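Local coordinates for protein glycerol dehydratase (Clostridium butyricum, PDB 1R9D) that probably works as a B12-independent glycyl-radical lyase that dehydrates glycerol, and is seen here with glycerol bound, at residues Y339-E350 with E423-C433. Numbering follows the deposited sequence.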
loop_
_atom_site.group_PDB
_atom_site.type_symbol
_atom_site.label_atom_id
_atom_site.label_comp_id
_atom_site.label_asym_id
_atom_site.label_seq_id
_atom_site.Cartn_x
_atom_site.Cartn_y
_atom_site.Cartn_z
ATOM N N TYR A 339 -18.947 -8.022 24.193
ATOM C CA TYR A 339 -19.374 -9.209 23.439
ATOM C C TYR A 339 -18.353 -10.347 23.334
ATOM O O TYR A 339 -18.135 -10.890 22.251
ATOM C CB TYR A 339 -19.788 -8.802 22.020
ATOM C CG TYR A 339 -20.751 -7.639 21.947
ATOM C CD1 TYR A 339 -20.287 -6.331 21.806
ATOM C CD2 TYR A 339 -22.131 -7.844 22.023
ATOM C CE1 TYR A 339 -21.168 -5.257 21.739
ATOM C CE2 TYR A 339 -23.022 -6.775 21.961
ATOM C CZ TYR A 339 -22.538 -5.488 21.819
ATOM O OH TYR A 339 -23.418 -4.430 21.761
ATOM N N GLN A 340 -17.742 -10.723 24.451
ATOM C CA GLN A 340 -16.755 -11.800 24.447
ATOM C C GLN A 340 -17.479 -13.132 24.639
ATOM O O GLN A 340 -17.711 -13.576 25.769
ATOM C CB GLN A 340 -15.742 -11.561 25.570
ATOM C CG GLN A 340 -15.082 -10.191 25.469
ATOM C CD GLN A 340 -14.443 -9.745 26.768
ATOM O OE1 GLN A 340 -13.219 -9.636 26.870
ATOM N NE2 GLN A 340 -15.273 -9.486 27.773
ATOM N N ASN A 341 -17.833 -13.777 23.530
ATOM C CA ASN A 341 -18.565 -15.028 23.602
ATOM C C ASN A 341 -17.694 -16.227 23.940
ATOM O O ASN A 341 -16.648 -16.456 23.325
ATOM C CB ASN A 341 -19.318 -15.278 22.284
ATOM C CG ASN A 341 -20.522 -16.193 22.466
ATOM O OD1 ASN A 341 -20.380 -17.360 22.809
ATOM N ND2 ASN A 341 -21.716 -15.649 22.253
ATOM N N LEU A 342 -18.138 -16.987 24.934
ATOM C CA LEU A 342 -17.442 -18.189 25.380
ATOM C C LEU A 342 -18.496 -19.289 25.334
ATOM O O LEU A 342 -19.549 -19.168 25.951
ATOM C CB LEU A 342 -16.907 -17.990 26.806
ATOM C CG LEU A 342 -16.035 -19.094 27.414
ATOM C CD1 LEU A 342 -15.154 -18.503 28.524
ATOM C CD2 LEU A 342 -16.918 -20.212 27.954
ATOM N N ILE A 343 -18.214 -20.361 24.600
ATOM C CA ILE A 343 -19.183 -21.440 24.447
ATOM C C ILE A 343 -18.684 -22.786 24.972
ATOM O O ILE A 343 -17.486 -23.069 24.942
ATOM C CB ILE A 343 -19.569 -21.559 22.943
ATOM C CG1 ILE A 343 -20.827 -22.412 22.764
ATOM C CG2 ILE A 343 -18.417 -22.161 22.161
ATOM C CD1 ILE A 343 -21.539 -22.123 21.453
ATOM N N VAL A 344 -19.600 -23.609 25.478
ATOM C CA VAL A 344 -19.224 -24.922 25.973
ATOM C C VAL A 344 -20.159 -26.004 25.443
ATOM O O VAL A 344 -21.281 -25.717 25.012
ATOM C CB VAL A 344 -19.185 -24.978 27.531
ATOM C CG1 VAL A 344 -18.174 -23.962 28.051
ATOM C CG2 VAL A 344 -20.566 -24.724 28.120
ATOM N N GLY A 345 -19.680 -27.242 25.462
ATOM C CA GLY A 345 -20.473 -28.358 24.976
ATOM C C GLY A 345 -20.360 -28.519 23.472
ATOM O O GLY A 345 -19.552 -27.848 22.827
ATOM N N GLY A 346 -21.181 -29.400 22.908
ATOM C CA GLY A 346 -21.145 -29.622 21.475
ATOM C C GLY A 346 -20.430 -30.914 21.124
ATOM O O GLY A 346 -20.209 -31.758 21.984
ATOM N N GLN A 347 -20.068 -31.073 19.858
ATOM C CA GLN A 347 -19.382 -32.281 19.418
ATOM C C GLN A 347 -17.965 -31.965 18.969
ATOM O O GLN A 347 -17.603 -30.795 18.820
ATOM C CB GLN A 347 -20.174 -32.946 18.281
ATOM C CG GLN A 347 -20.474 -32.038 17.098
ATOM C CD GLN A 347 -21.514 -32.624 16.147
ATOM O OE1 GLN A 347 -21.263 -33.623 15.470
ATOM N NE2 GLN A 347 -22.688 -32.002 16.096
ATOM N N ASN A 348 -17.152 -33.003 18.781
ATOM C CA ASN A 348 -15.782 -32.799 18.320
ATOM C C ASN A 348 -15.715 -33.050 16.816
ATOM O O ASN A 348 -16.747 -33.267 16.175
ATOM C CB ASN A 348 -14.790 -33.715 19.055
ATOM C CG ASN A 348 -15.093 -35.193 18.870
ATOM O OD1 ASN A 348 -15.633 -35.609 17.849
ATOM N ND2 ASN A 348 -14.720 -35.998 19.863
ATOM N N SER A 349 -14.507 -33.032 16.261
ATOM C CA SER A 349 -14.323 -33.225 14.825
ATOM C C SER A 349 -14.813 -34.550 14.257
ATOM O O SER A 349 -15.147 -34.630 13.072
ATOM C CB SER A 349 -12.855 -33.017 14.455
ATOM O OG SER A 349 -12.541 -31.631 14.480
ATOM N N GLU A 350 -14.864 -35.592 15.080
ATOM C CA GLU A 350 -15.330 -36.878 14.583
ATOM C C GLU A 350 -16.819 -37.100 14.844
ATOM O O GLU A 350 -17.339 -38.198 14.653
ATOM C CB GLU A 350 -14.485 -38.014 15.176
ATOM C CG GLU A 350 -14.468 -38.094 16.686
ATOM C CD GLU A 350 -13.247 -38.842 17.207
ATOM O OE1 GLU A 350 -12.909 -39.905 16.635
ATOM O OE2 GLU A 350 -12.629 -38.368 18.189
ATOM N N GLU A 423 -14.825 -31.196 9.236
ATOM C CA GLU A 423 -14.057 -31.230 10.478
ATOM C C GLU A 423 -14.017 -29.842 11.122
ATOM O O GLU A 423 -14.259 -29.700 12.323
ATOM C CB GLU A 423 -12.628 -31.713 10.210
ATOM C CG GLU A 423 -11.944 -32.307 11.432
ATOM C CD GLU A 423 -10.442 -32.503 11.253
ATOM O OE1 GLU A 423 -10.013 -32.901 10.146
ATOM O OE2 GLU A 423 -9.693 -32.269 12.231
ATOM N N ASP A 424 -13.710 -28.822 10.323
ATOM C CA ASP A 424 -13.645 -27.453 10.833
ATOM C C ASP A 424 -15.017 -26.951 11.283
ATOM O O ASP A 424 -15.134 -26.308 12.321
ATOM C CB ASP A 424 -13.073 -26.502 9.773
ATOM C CG ASP A 424 -11.555 -26.586 9.660
ATOM O OD1 ASP A 424 -10.910 -27.126 10.583
ATOM O OD2 ASP A 424 -11.003 -26.093 8.652
ATOM N N ALA A 425 -16.055 -27.245 10.502
ATOM C CA ALA A 425 -17.408 -26.810 10.853
ATOM C C ALA A 425 -17.850 -27.401 12.193
ATOM O O ALA A 425 -18.511 -26.730 12.984
ATOM C CB ALA A 425 -18.399 -27.207 9.752
ATOM N N ARG A 426 -17.477 -28.653 12.449
ATOM C CA ARG A 426 -17.838 -29.319 13.695
ATOM C C ARG A 426 -17.171 -28.685 14.911
ATOM O O ARG A 426 -17.647 -28.840 16.035
ATOM C CB ARG A 426 -17.463 -30.805 13.641
ATOM C CG ARG A 426 -18.445 -31.655 12.860
ATOM C CD ARG A 426 -17.967 -33.090 12.736
ATOM N NE ARG A 426 -18.994 -33.945 12.142
ATOM C CZ ARG A 426 -18.757 -35.145 11.629
ATOM N NH1 ARG A 426 -17.525 -35.632 11.635
ATOM N NH2 ARG A 426 -19.752 -35.859 11.113
ATOM N N ASP A 427 -16.079 -27.963 14.683
ATOM C CA ASP A 427 -15.343 -27.334 15.777
ATOM C C ASP A 427 -15.652 -25.839 15.909
ATOM O O ASP A 427 -14.844 -25.074 16.425
ATOM C CB ASP A 427 -13.839 -27.547 15.554
ATOM C CG ASP A 427 -13.013 -27.262 16.795
ATOM O OD1 ASP A 427 -13.383 -27.752 17.885
ATOM O OD2 ASP A 427 -11.986 -26.557 16.676
ATOM N N TYR A 428 -16.831 -25.427 15.462
ATOM C CA TYR A 428 -17.197 -24.020 15.517
ATOM C C TYR A 428 -17.419 -23.461 16.915
ATOM O O TYR A 428 -17.729 -24.185 17.861
ATOM C CB TYR A 428 -18.460 -23.763 14.677
ATOM C CG TYR A 428 -19.772 -24.062 15.379
ATOM C CD1 TYR A 428 -20.404 -23.095 16.171
ATOM C CD2 TYR A 428 -20.380 -25.312 15.258
ATOM C CE1 TYR A 428 -21.604 -23.368 16.818
ATOM C CE2 TYR A 428 -21.581 -25.593 15.906
ATOM C CZ TYR A 428 -22.187 -24.617 16.681
ATOM O OH TYR A 428 -23.387 -24.887 17.297
ATOM N N GLY A 429 -17.248 -22.149 17.016
ATOM C CA GLY A 429 -17.481 -21.434 18.253
ATOM C C GLY A 429 -18.270 -20.221 17.812
ATOM O O GLY A 429 -18.410 -19.995 16.609
ATOM N N ILE A 430 -18.791 -19.442 18.754
ATOM C CA ILE A 430 -19.551 -18.255 18.398
ATOM C C ILE A 430 -18.776 -16.960 18.638
ATOM O O ILE A 430 -18.072 -16.821 19.641
ATOM C CB ILE A 430 -20.875 -18.191 19.192
ATOM C CG1 ILE A 430 -21.777 -19.366 18.786
ATOM C CG2 ILE A 430 -21.580 -16.859 18.932
ATOM C CD1 ILE A 430 -22.161 -19.364 17.315
ATOM N N ILE A 431 -18.907 -16.027 17.704
ATOM C CA ILE A 431 -18.261 -14.721 17.798
ATOM C C ILE A 431 -19.309 -13.683 18.192
ATOM O O ILE A 431 -20.405 -13.673 17.643
ATOM C CB ILE A 431 -17.663 -14.284 16.441
ATOM C CG1 ILE A 431 -16.617 -15.301 15.981
ATOM C CG2 ILE A 431 -17.057 -12.881 16.557
ATOM C CD1 ILE A 431 -15.523 -15.575 17.012
ATOM N N GLY A 432 -18.975 -12.822 19.150
ATOM C CA GLY A 432 -19.893 -11.774 19.568
ATOM C C GLY A 432 -21.268 -12.204 20.054
ATOM O O GLY A 432 -21.407 -12.748 21.148
ATOM N N CYS A 433 -22.290 -11.950 19.243
ATOM C CA CYS A 433 -23.658 -12.304 19.609
ATOM C C CYS A 433 -24.117 -13.679 19.131
ATOM O O CYS A 433 -24.518 -14.515 19.938
ATOM C CB CYS A 433 -24.629 -11.256 19.072
ATOM S SG CYS A 433 -24.476 -9.621 19.832
HETATM O O HOH W 1 -18.197 -18.864 21.556
HETATM O O HOH W 2 -11.303 -28.926 13.355
#
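N341 reaches across from strand 341-344 to the turn that follows strand 429-431, and its ND2 donates to the backbone O of G432 over 3.1 Å. The bond is nearly straight (164° at the hydrogen) and lies in the plane of the N341 amide, although ND2 stands above the G432 carbonyl plane. An asparagine suits this place because its amide serves two sides: a water stands within hydrogen-bonding range of both N341 OD1 and I430 O and can donate to either, and OD1 is also hydrogen-bonded to S377 OG of the neighbouring strand. With CG anti to the backbone N (chi1 -156°), the amide lies against the I430 side chain, N341 ND2 3.5 Å from I430 CG2. The other branch of I430 turns to I343, I430 CG1 meeting I343 CD1 at 3.8 Å, while I343 CG2 rests on G429 CA.

At the turn, G432, whose positive phi (57°) favours glycine, places its CA 3.3 Å from Y339 O in a CA-H...O contact, and C433 SG approaches the Y339 ring obliquely, 3.7 Å from CD2. At the far end R426, extended from CG to NE, runs past N348 O so that NH1 donates to S349 O (3.0 Å), which lies at the guanidinium edge. Small S349 packs its CB and OG against E423 CG.

The two strands run antiparallel, but their axes come no closer than 6.4 Å and they belong to separate sheets: side chains and a water bridge strand 341-344, which pairs with strand 375-380, to the 429-431/435-437 hairpin, whose turn at G432 borders the bound glycerol, within the pyruvate formate-lyase-like fold.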